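DUF3887 domain-containing protein (Ruminococcus gnavus, PDB 4HYZ) is of unknown function but combines helices with a curved antiparallel sheet, consistent with its DUF3887 family's place in the NTF2 clan. Local coordinates at residues I26-K30 against Y55-E60; W35-T40 against M107-F112; K82-I87 against Y99-E105. All blocks are in the same frame, centred on the assembly; numbering follows the deposited sequence.

Contact 1 of 3, residues I26-K30 against Y55-E60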
loop_
_atom_site.group_PDB
_atom_site.type_symbol
_atom_site.label_atom_id
_atom_site.label_comp_id
_atom_site.label_asym_id
_atom_site.label_seq_id
_atom_site.Cartn_x
_atom_site.Cartn_y
_atom_site.Cartn_z
ATOM N N ILE A 26 -22.500 16.105 7.080
ATOM C CA ILE A 26 -23.923 15.712 7.075
ATOM C C ILE A 26 -24.167 14.774 8.274
ATOM O O ILE A 26 -25.189 14.907 8.930
ATOM C CB ILE A 26 -24.365 15.101 5.708
ATOM C CG1 ILE A 26 -24.380 16.183 4.566
ATOM C CG2 ILE A 26 -25.742 14.441 5.818
ATOM C CD1 ILE A 26 -23.967 15.525 3.029
ATOM N N ALA A 27 -23.230 13.848 8.580
ATOM C CA ALA A 27 -23.349 12.965 9.755
ATOM C C ALA A 27 -23.347 13.784 11.058
ATOM O O ALA A 27 -24.174 13.532 11.929
ATOM C CB ALA A 27 -22.213 11.951 9.781
ATOM N N GLN A 28 -22.472 14.805 11.154
ATOM C CA GLN A 28 -22.406 15.663 12.352
ATOM C C GLN A 28 -23.635 16.570 12.513
ATOM O O GLN A 28 -23.863 17.063 13.613
ATOM C CB GLN A 28 -21.142 16.537 12.359
ATOM C CG GLN A 28 -19.839 15.753 12.537
ATOM C CD GLN A 28 -18.617 16.576 12.195
ATOM O OE1 GLN A 28 -18.673 17.691 11.626
ATOM N NE2 GLN A 28 -17.475 16.035 12.514
ATOM N N SER A 29 -24.409 16.818 11.435
ATOM C CA SER A 29 -25.580 17.703 11.468
ATOM C C SER A 29 -26.731 17.140 12.306
ATOM O O SER A 29 -27.628 17.895 12.693
ATOM C CB SER A 29 -26.064 17.978 10.048
ATOM O OG SER A 29 -26.704 16.842 9.494
ATOM N N LYS A 30 -26.703 15.816 12.584
ATOM C CA LYS A 30 -27.705 15.054 13.368
ATOM C C LYS A 30 -29.005 14.861 12.562
ATOM O O LYS A 30 -29.986 14.349 13.099
ATOM C CB LYS A 30 -27.997 15.672 14.766
ATOM C CG LYS A 30 -26.746 15.917 15.614
ATOM C CD LYS A 30 -27.068 16.356 17.036
ATOM C CE LYS A 30 -25.850 17.002 17.654
ATOM N NZ LYS A 30 -26.042 17.367 19.086
ATOM N N TYR A 55 -24.156 6.406 17.052
ATOM C CA TYR A 55 -23.012 7.153 16.532
ATOM C C TYR A 55 -23.026 8.605 17.099
ATOM O O TYR A 55 -21.980 9.114 17.505
ATOM C CB TYR A 55 -22.994 7.146 14.986
ATOM C CG TYR A 55 -22.281 8.340 14.391
ATOM C CD1 TYR A 55 -20.888 8.417 14.382
ATOM C CD2 TYR A 55 -22.999 9.415 13.859
ATOM C CE1 TYR A 55 -20.228 9.535 13.863
ATOM C CE2 TYR A 55 -22.349 10.540 13.346
ATOM C CZ TYR A 55 -20.964 10.587 13.330
ATOM O OH TYR A 55 -20.332 11.691 12.815
ATOM N N LEU A 56 -24.207 9.245 17.135
ATOM C CA LEU A 56 -24.361 10.611 17.644
ATOM C C LEU A 56 -23.980 10.693 19.124
ATOM O O LEU A 56 -23.355 11.672 19.527
ATOM C CB LEU A 56 -25.783 11.151 17.428
ATOM C CG LEU A 56 -26.269 11.368 15.969
ATOM C CD1 LEU A 56 -27.644 12.014 15.975
ATOM C CD2 LEU A 56 -25.285 12.227 15.141
ATOM N N LYS A 57 -24.323 9.650 19.920
ATOM C CA LYS A 57 -23.972 9.536 21.341
ATOM C C LYS A 57 -22.432 9.556 21.519
ATOM O O LYS A 57 -21.919 10.334 22.319
ATOM C CB LYS A 57 -24.565 8.245 21.955
ATOM C CG LYS A 57 -25.969 8.384 22.527
ATOM N N ILE A 58 -21.711 8.744 20.725
ATOM C CA ILE A 58 -20.244 8.656 20.745
ATOM C C ILE A 58 -19.644 9.970 20.204
ATOM O O ILE A 58 -18.664 10.465 20.765
ATOM C CB ILE A 58 -19.736 7.391 19.962
ATOM C CG1 ILE A 58 -20.251 6.094 20.631
ATOM C CG2 ILE A 58 -18.209 7.353 19.870
ATOM C CD1 ILE A 58 -20.439 4.913 19.683
ATOM N N LEU A 59 -20.246 10.533 19.134
ATOM C CA LEU A 59 -19.822 11.790 18.506
ATOM C C LEU A 59 -19.859 12.952 19.500
ATOM O O LEU A 59 -18.887 13.712 19.555
ATOM C CB LEU A 59 -20.675 12.129 17.256
ATOM C CG LEU A 59 -20.412 13.504 16.586
ATOM C CD1 LEU A 59 -19.020 13.565 15.971
ATOM C CD2 LEU A 59 -21.477 13.831 15.553
ATOM N N GLU A 60 -20.964 13.091 20.285
ATOM C CA GLU A 60 -21.132 14.169 21.269
ATOM C C GLU A 60 -19.980 14.199 22.295
ATOM O O GLU A 60 -19.589 15.278 22.728
ATOM C CB GLU A 60 -22.480 14.055 22.001
ATOM C CG GLU A 60 -23.538 15.068 21.579
ATOM C CD GLU A 60 -24.517 14.608 20.505
ATOM O OE1 GLU A 60 -24.093 14.436 19.335
ATOM O OE2 GLU A 60 -25.719 14.454 20.832
#

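Contact 2 of 3, residues W35-T40 against M107-F112. With SO4 (sulfate ion), chain D.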
loop_
_atom_site.group_PDB
_atom_site.type_symbol
_atom_site.label_atom_id
_atom_site.label_comp_id
_atom_site.label_asym_id
_atom_site.label_seq_id
_atom_site.Cartn_x
_atom_site.Cartn_y
_atom_site.Cartn_z
ATOM N N TRP A 35 -28.435 12.184 6.052
ATOM C CA TRP A 35 -27.316 11.256 6.123
ATOM C C TRP A 35 -27.678 9.980 5.394
ATOM O O TRP A 35 -26.912 9.559 4.530
ATOM C CB TRP A 35 -26.917 11.001 7.581
ATOM C CG TRP A 35 -25.812 9.993 7.753
ATOM C CD1 TRP A 35 -24.472 10.195 7.579
ATOM C CD2 TRP A 35 -25.961 8.629 8.179
ATOM N NE1 TRP A 35 -23.779 9.047 7.882
ATOM C CE2 TRP A 35 -24.667 8.074 8.272
ATOM C CE3 TRP A 35 -27.070 7.824 8.499
ATOM C CZ2 TRP A 35 -24.445 6.752 8.673
ATOM C CZ3 TRP A 35 -26.846 6.524 8.921
ATOM C CH2 TRP A 35 -25.552 5.998 8.995
ATOM N N LYS A 36 -28.881 9.423 5.656
ATOM C CA LYS A 36 -29.384 8.215 4.972
ATOM C C LYS A 36 -29.406 8.404 3.433
ATOM O O LYS A 36 -29.021 7.492 2.704
ATOM C CB LYS A 36 -30.786 7.868 5.484
ATOM C CG LYS A 36 -31.379 6.574 4.929
ATOM C CD LYS A 36 -32.570 6.071 5.770
ATOM C CE LYS A 36 -33.904 6.613 5.323
ATOM N NZ LYS A 36 -34.393 5.985 4.065
ATOM N N SER A 37 -29.818 9.589 2.957
ATOM C CA SER A 37 -29.941 9.929 1.537
ATOM C C SER A 37 -28.582 9.905 0.801
ATOM O O SER A 37 -28.570 9.886 -0.436
ATOM C CB SER A 37 -30.607 11.295 1.359
ATOM O OG SER A 37 -29.672 12.355 1.519
ATOM N N ARG A 38 -27.456 9.912 1.550
ATOM C CA ARG A 38 -26.112 9.896 0.960
ATOM C C ARG A 38 -25.634 8.451 0.641
ATOM O O ARG A 38 -24.621 8.274 -0.028
ATOM C CB ARG A 38 -25.132 10.656 1.862
ATOM C CG ARG A 38 -25.301 12.196 1.757
ATOM C CD ARG A 38 -24.923 12.725 0.362
ATOM N NE ARG A 38 -23.616 12.174 -0.016
ATOM C CZ ARG A 38 -23.356 11.354 -1.029
ATOM N NH1 ARG A 38 -24.270 11.131 -1.972
ATOM N NH2 ARG A 38 -22.158 10.816 -1.155
ATOM N N PHE A 39 -26.389 7.425 1.073
ATOM C CA PHE A 39 -26.083 6.016 0.799
ATOM C C PHE A 39 -26.684 5.608 -0.527
ATOM O O PHE A 39 -27.689 6.197 -0.951
ATOM C CB PHE A 39 -26.612 5.100 1.932
ATOM C CG PHE A 39 -25.735 5.122 3.163
ATOM C CD1 PHE A 39 -25.771 6.200 4.045
ATOM C CD2 PHE A 39 -24.823 4.101 3.404
ATOM C CE1 PHE A 39 -24.926 6.237 5.163
ATOM C CE2 PHE A 39 -23.977 4.138 4.523
ATOM C CZ PHE A 39 -24.040 5.195 5.399
ATOM N N THR A 40 -26.076 4.602 -1.199
ATOM C CA THR A 40 -26.640 4.054 -2.442
ATOM C C THR A 40 -28.123 3.692 -2.187
ATOM O O THR A 40 -28.439 3.230 -1.086
ATOM C CB THR A 40 -25.871 2.811 -2.915
ATOM O OG1 THR A 40 -26.200 1.705 -2.073
ATOM C CG2 THR A 40 -24.368 3.014 -2.933
HETATM N N MSE A 107 -20.466 7.618 -6.397
HETATM C CA MSE A 107 -20.049 8.466 -5.262
HETATM C C MSE A 107 -21.121 8.570 -4.174
HETATM O O MSE A 107 -21.233 9.593 -3.454
HETATM C CB MSE A 107 -19.559 9.855 -5.739
HETATM C CG MSE A 107 -18.167 9.768 -6.429
HETATM SE SE MSE A 107 -16.787 8.960 -5.301
HETATM C CE MSE A 107 -16.837 10.119 -3.737
ATOM N N ASN A 108 -21.836 7.450 -3.986
ATOM C CA ASN A 108 -22.799 7.329 -2.881
ATOM C C ASN A 108 -22.202 6.355 -1.869
ATOM O O ASN A 108 -21.470 5.473 -2.262
ATOM C CB ASN A 108 -24.146 6.894 -3.391
ATOM C CG ASN A 108 -24.726 7.925 -4.321
ATOM O OD1 ASN A 108 -24.739 9.119 -4.037
ATOM N ND2 ASN A 108 -25.249 7.490 -5.439
ATOM N N LEU A 109 -22.467 6.532 -0.587
ATOM C CA LEU A 109 -21.873 5.672 0.445
ATOM C C LEU A 109 -22.337 4.215 0.399
ATOM O O LEU A 109 -23.512 3.926 0.183
ATOM C CB LEU A 109 -22.176 6.223 1.848
ATOM C CG LEU A 109 -21.555 7.572 2.217
ATOM C CD1 LEU A 109 -22.286 8.170 3.448
ATOM C CD2 LEU A 109 -20.048 7.434 2.485
ATOM N N VAL A 110 -21.394 3.298 0.667
ATOM C CA VAL A 110 -21.723 1.880 0.830
ATOM C C VAL A 110 -21.362 1.501 2.268
ATOM O O VAL A 110 -21.760 0.447 2.755
ATOM C CB VAL A 110 -21.070 0.924 -0.210
ATOM C CG1 VAL A 110 -21.614 1.179 -1.614
ATOM C CG2 VAL A 110 -19.547 1.019 -0.186
ATOM N N SER A 111 -20.604 2.376 2.941
ATOM C CA SER A 111 -20.095 2.129 4.300
ATOM C C SER A 111 -19.677 3.442 4.945
ATOM O O SER A 111 -19.110 4.313 4.288
ATOM C CB SER A 111 -18.902 1.169 4.244
ATOM O OG SER A 111 -18.444 0.876 5.552
ATOM N N PHE A 112 -19.936 3.565 6.234
ATOM C CA PHE A 112 -19.603 4.757 7.010
ATOM C C PHE A 112 -19.323 4.305 8.417
ATOM O O PHE A 112 -20.240 3.822 9.076
ATOM C CB PHE A 112 -20.758 5.795 6.966
ATOM C CG PHE A 112 -20.466 7.117 7.662
ATOM C CD1 PHE A 112 -20.515 7.221 9.049
ATOM C CD2 PHE A 112 -20.203 8.267 6.924
ATOM C CE1 PHE A 112 -20.259 8.435 9.686
ATOM C CE2 PHE A 112 -19.946 9.485 7.565
ATOM C CZ PHE A 112 -19.943 9.550 8.941
HETATM S S SO4 D . -26.430 4.476 -6.681
HETATM O O1 SO4 D . -26.406 3.082 -7.103
HETATM O O2 SO4 D . -26.510 5.314 -7.883
HETATM O O3 SO4 D . -27.617 4.712 -5.753
HETATM O O4 SO4 D . -25.202 4.808 -6.012
#

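Contact 3 of 3, residues K82-I87 against Y99-E105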
loop_
_atom_site.group_PDB
_atom_site.type_symbol
_atom_site.label_atom_id
_atom_site.label_comp_id
_atom_site.label_asym_id
_atom_site.label_seq_id
_atom_site.Cartn_x
_atom_site.Cartn_y
_atom_site.Cartn_z
ATOM N N LYS A 82 -16.502 -1.898 -8.382
ATOM C CA LYS A 82 -15.405 -1.161 -7.735
ATOM C C LYS A 82 -15.908 -0.233 -6.647
ATOM O O LYS A 82 -16.904 0.470 -6.837
ATOM C CB LYS A 82 -14.612 -0.372 -8.778
ATOM C CG LYS A 82 -13.865 -1.276 -9.772
ATOM C CD LYS A 82 -13.281 -0.525 -10.980
ATOM C CE LYS A 82 -14.325 -0.277 -12.047
ATOM N NZ LYS A 82 -13.896 0.769 -13.006
ATOM N N TYR A 83 -15.189 -0.211 -5.513
ATOM C CA TYR A 83 -15.529 0.617 -4.343
ATOM C C TYR A 83 -14.280 1.343 -3.876
ATOM O O TYR A 83 -13.226 0.732 -3.745
ATOM C CB TYR A 83 -16.134 -0.244 -3.210
ATOM C CG TYR A 83 -17.375 -0.969 -3.671
ATOM C CD1 TYR A 83 -18.614 -0.330 -3.691
ATOM C CD2 TYR A 83 -17.299 -2.269 -4.170
ATOM C CE1 TYR A 83 -19.753 -0.974 -4.171
ATOM C CE2 TYR A 83 -18.431 -2.922 -4.663
ATOM C CZ TYR A 83 -19.656 -2.269 -4.664
ATOM O OH TYR A 83 -20.771 -2.911 -5.148
ATOM N N GLY A 84 -14.401 2.643 -3.719
ATOM C CA GLY A 84 -13.304 3.507 -3.322
ATOM C C GLY A 84 -13.461 3.860 -1.872
ATOM O O GLY A 84 -14.539 4.266 -1.452
ATOM N N GLY A 85 -12.400 3.656 -1.100
ATOM C CA GLY A 85 -12.427 3.939 0.323
ATOM C C GLY A 85 -11.445 5.001 0.770
ATOM O O GLY A 85 -10.417 5.241 0.125
ATOM N N VAL A 86 -11.766 5.630 1.903
ATOM C CA VAL A 86 -10.910 6.639 2.482
ATOM C C VAL A 86 -10.983 6.548 4.001
ATOM O O VAL A 86 -12.051 6.366 4.576
ATOM C CB VAL A 86 -11.193 8.072 1.941
ATOM C CG1 VAL A 86 -12.556 8.609 2.392
ATOM C CG2 VAL A 86 -10.079 9.045 2.315
ATOM N N ILE A 87 -9.817 6.619 4.632
ATOM C CA ILE A 87 -9.655 6.740 6.070
ATOM C C ILE A 87 -9.224 8.190 6.260
ATOM O O ILE A 87 -8.179 8.593 5.750
ATOM C CB ILE A 87 -8.714 5.711 6.710
ATOM C CG1 ILE A 87 -9.145 4.259 6.289
ATOM C CG2 ILE A 87 -8.732 5.930 8.229
ATOM C CD1 ILE A 87 -8.196 3.166 6.712
ATOM N N TYR A 99 -12.230 8.286 10.555
ATOM C CA TYR A 99 -13.448 7.802 9.907
ATOM C C TYR A 99 -13.109 6.942 8.695
ATOM O O TYR A 99 -12.195 7.296 7.956
ATOM C CB TYR A 99 -14.314 8.979 9.449
ATOM C CG TYR A 99 -15.177 9.618 10.510
ATOM C CD1 TYR A 99 -14.633 10.512 11.434
ATOM C CD2 TYR A 99 -16.559 9.481 10.479
ATOM C CE1 TYR A 99 -15.442 11.213 12.330
ATOM C CE2 TYR A 99 -17.375 10.162 11.379
ATOM C CZ TYR A 99 -16.813 11.031 12.299
ATOM O OH TYR A 99 -17.613 11.715 13.175
ATOM N N SER A 100 -13.867 5.859 8.459
ATOM C CA SER A 100 -13.713 4.994 7.273
ATOM C C SER A 100 -14.984 5.065 6.461
ATOM O O SER A 100 -16.038 4.665 6.949
ATOM C CB SER A 100 -13.422 3.547 7.658
ATOM O OG SER A 100 -12.248 3.499 8.436
ATOM N N LEU A 101 -14.881 5.587 5.246
ATOM C CA LEU A 101 -15.988 5.739 4.315
ATOM C C LEU A 101 -15.667 5.022 3.042
ATOM O O LEU A 101 -14.522 5.047 2.598
ATOM C CB LEU A 101 -16.255 7.241 4.014
ATOM C CG LEU A 101 -17.119 8.022 5.007
ATOM C CD1 LEU A 101 -16.439 8.167 6.365
ATOM C CD2 LEU A 101 -17.403 9.412 4.490
ATOM N N ALA A 102 -16.673 4.406 2.431
ATOM C CA ALA A 102 -16.512 3.723 1.157
ATOM C C ALA A 102 -17.631 4.138 0.234
ATOM O O ALA A 102 -18.756 4.358 0.680
ATOM C CB ALA A 102 -16.471 2.204 1.348
ATOM N N TYR A 103 -17.317 4.244 -1.050
ATOM C CA TYR A 103 -18.228 4.706 -2.082
ATOM C C TYR A 103 -18.328 3.756 -3.232
ATOM O O TYR A 103 -17.344 3.097 -3.595
ATOM C CB TYR A 103 -17.708 6.062 -2.646
ATOM C CG TYR A 103 -17.766 7.190 -1.634
ATOM C CD1 TYR A 103 -18.955 7.876 -1.393
ATOM C CD2 TYR A 103 -16.637 7.554 -0.892
ATOM C CE1 TYR A 103 -19.016 8.920 -0.468
ATOM C CE2 TYR A 103 -16.682 8.610 0.023
ATOM C CZ TYR A 103 -17.881 9.279 0.241
ATOM O OH TYR A 103 -17.979 10.284 1.169
ATOM N N ASP A 104 -19.480 3.790 -3.903
ATOM C CA ASP A 104 -19.598 3.115 -5.182
ATOM C C ASP A 104 -19.133 4.144 -6.249
ATOM O O ASP A 104 -18.816 5.308 -5.900
ATOM C CB ASP A 104 -21.017 2.552 -5.410
ATOM C CG ASP A 104 -22.152 3.546 -5.581
ATOM O OD1 ASP A 104 -21.889 4.778 -5.582
ATOM O OD2 ASP A 104 -23.281 3.104 -5.795
ATOM N N GLU A 105 -19.077 3.739 -7.528
ATOM C CA GLU A 105 -18.584 4.628 -8.586
ATOM C C GLU A 105 -19.469 5.877 -8.765
ATOM O O GLU A 105 -18.961 6.895 -9.248
ATOM C CB GLU A 105 -18.440 3.876 -9.924
ATOM C CG GLU A 105 -17.259 2.909 -9.945
ATOM C CD GLU A 105 -15.894 3.467 -10.309
ATOM O OE1 GLU A 105 -15.774 4.703 -10.460
ATOM O OE2 GLU A 105 -14.928 2.669 -10.388
HETATM O O HOH W 1 -19.358 0.727 -7.961
#

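Contact 1 of 3, residues I26-K30 against Y55-E60
Apolar contacts dominate where A27 and Q28, near the end of helix 13-28, meet Y55, L56 and L59 of helix 49-60. The methyl of A27 lies against the hydroxyl end of the Y55 ring, with A27 CB 3.8 Å from Y55 CE2. At the edge of the same ring, near its plane, sits the carbonyl oxygen of A27, while L59 CB lies over one face, displaced toward the rim. With CG anti to the backbone N (chi1 154°), Y55 extends its ring from helix 49-60 to this alanine. L56 sends its two methyls to different partners: L56 CD2 is 3.6 Å from A27 O, whereas L56 CD1 packs 3.9 Å from K30 CB. One helical turn on, L59 lies across the stem of Q28 at about a right angle, and its CD2 comes within 3.8 Å of Q28 CA.

The two helices belong to the helical layer that packs against the curved antiparallel sheet, an arrangement consistent with the NTF2-like clan assignment. W35 of helix 32-36 also packs on A27.

Polar ends look largely to other partners. The Y55 hydroxyl is hydrogen-bonded to Y99 OH, and Q28 NE2 to Y92 OH, both on the sheet; Y52 OH bonds to A27 O. The Q28 amide plane is nearly parallel to the Y55 ring (2°), although the contact between them runs through Q28 CG.

Electrostatics enter at the margin. K30 leaves the helix with positive phi (73°), and its extended side chain crosses L56 at a slant to reach the carboxylate of E60, which approaches from the opposite direction. The salt bridge is long, 3.4 Å from K30 NZ to E60 OE2, and both residues are exposed.

Contact 2 of 3, residues W35-T40 against M107-F112
R38 grips the 107-112 segment with two guanidinium nitrogens. R38 NH2 donates to the backbone carbonyl M107 O at 2.8 Å, and R38 NH1 to the side-chain oxygen N108 OD1 at 2.9 Å; both acceptors lie at the guanidinium edge, close to its plane. Beside this grip the backbones form a single bridge, L109 N to R38 O and T40 N to L109 O (3.0 Å). The F39 ring packs against L109, with L109 CB over the ring centre, 3.8 Å from the F39 centroid in a CH-pi contact, while F39 CZ touches F112 CB. Farther along, W35 and F112 make a T-shaped pair (planes at 88°), with W35 NE1, buried and lacking any hydrogen-bond partner in the model, over the centre of the F112 face. F112 CG lies anti to the backbone N (chi1 -176°), which carries the ring toward the indole.

In the second shell, D23 of helix 13-28 forms a salt bridge with R38 NE, so all three guanidinium nitrogens have an acceptor. Y52 stacks on W35. A classic beta bulge sets V110 and S111 against A102 of the neighbouring strand. A lysine in place of R38, with one nitrogen for three acceptors, would probably leave M107 O or N108 OD1 without its donor or lose the D23 salt bridge.

N108 uses its amide at both ends: OD1 accepts from R38, and ND2 donates almost straight to sulfate O4 (2.7 Å, 179°). With K41 N also bonded to the sulfate, the polar groups here can hold an anion, though this one probably came from the crystallisation liquor.

Contact 3 of 3, residues K82-I87 against Y99-E105
V86, E105 and Y103 bury large surfaces where strands 81-92 and 95-103 run antiparallel, their short axes 4.5 Å apart. V86 forms a hydrogen-bonded pair with L101, V86 N reaching L101 O at 2.9 Å and L101 N returning to V86 O. The V86 and L101 side chains share one face of the sheet, although their nearest approach is loose, 4.3 Å from V86 CG1 to L101 CB.

Y103 makes the next hydrogen-bonded pair, opposite G84. Y103 N donates to G84 O at 2.8 Å, and G84 N donates back to Y103 O. The tyrosine CB and ring edge pass near G84 O, and G84 brings no side chain of its own to the pair. Y103 O is also approached by Y83 CA at 3.2 Å in a CA-H...O contact, while the Y83 ring crosses beside D104, with CE1 3.9 Å from D104 CB.

E105, just beyond the strand, folds back through a bend at chi2 (-85°), placing OE2 alongside the aliphatic chain of K82. Its OE2 lies 3.4 Å from K82 NZ in a salt bridge whose hydrogen bond is weak. A water extends this end of the pairing, donating to K82 O and accepting from E105 N.

The two strands are the arms of a beta hairpin in the middle of the sheet: strand 65-78 borders 81-92, and strand 109-113 borders 95-103. Helix 13-28 lies over the V86, L101 and Y103 face, where V16 and A20 touch V86 and D23 bonds Y103 OH; on the other face, I87 meets I3 of a second subunit.

After the short strand 2-4, the chain enters helix 13-28, whose end takes part in contact 1; that contact closes a loop through helices 32-36 and 41-44 when helix 49-60 returns. Contact 2 opens within this loop, at 35-40, but closes only at 107-112, so the two cross, and A27 also touches F112. Between the opening and closing of contact 2, and after contact 1 has closed, the 82-87 and 99-105 hairpin forms contact 3, wholly enclosed by contact 2. Strand 109-113 then pairs with strand 95-103 through A102, joining contacts 2 and 3 in one sheet, and the tyrosine hydroxyls tie contact 1 to it.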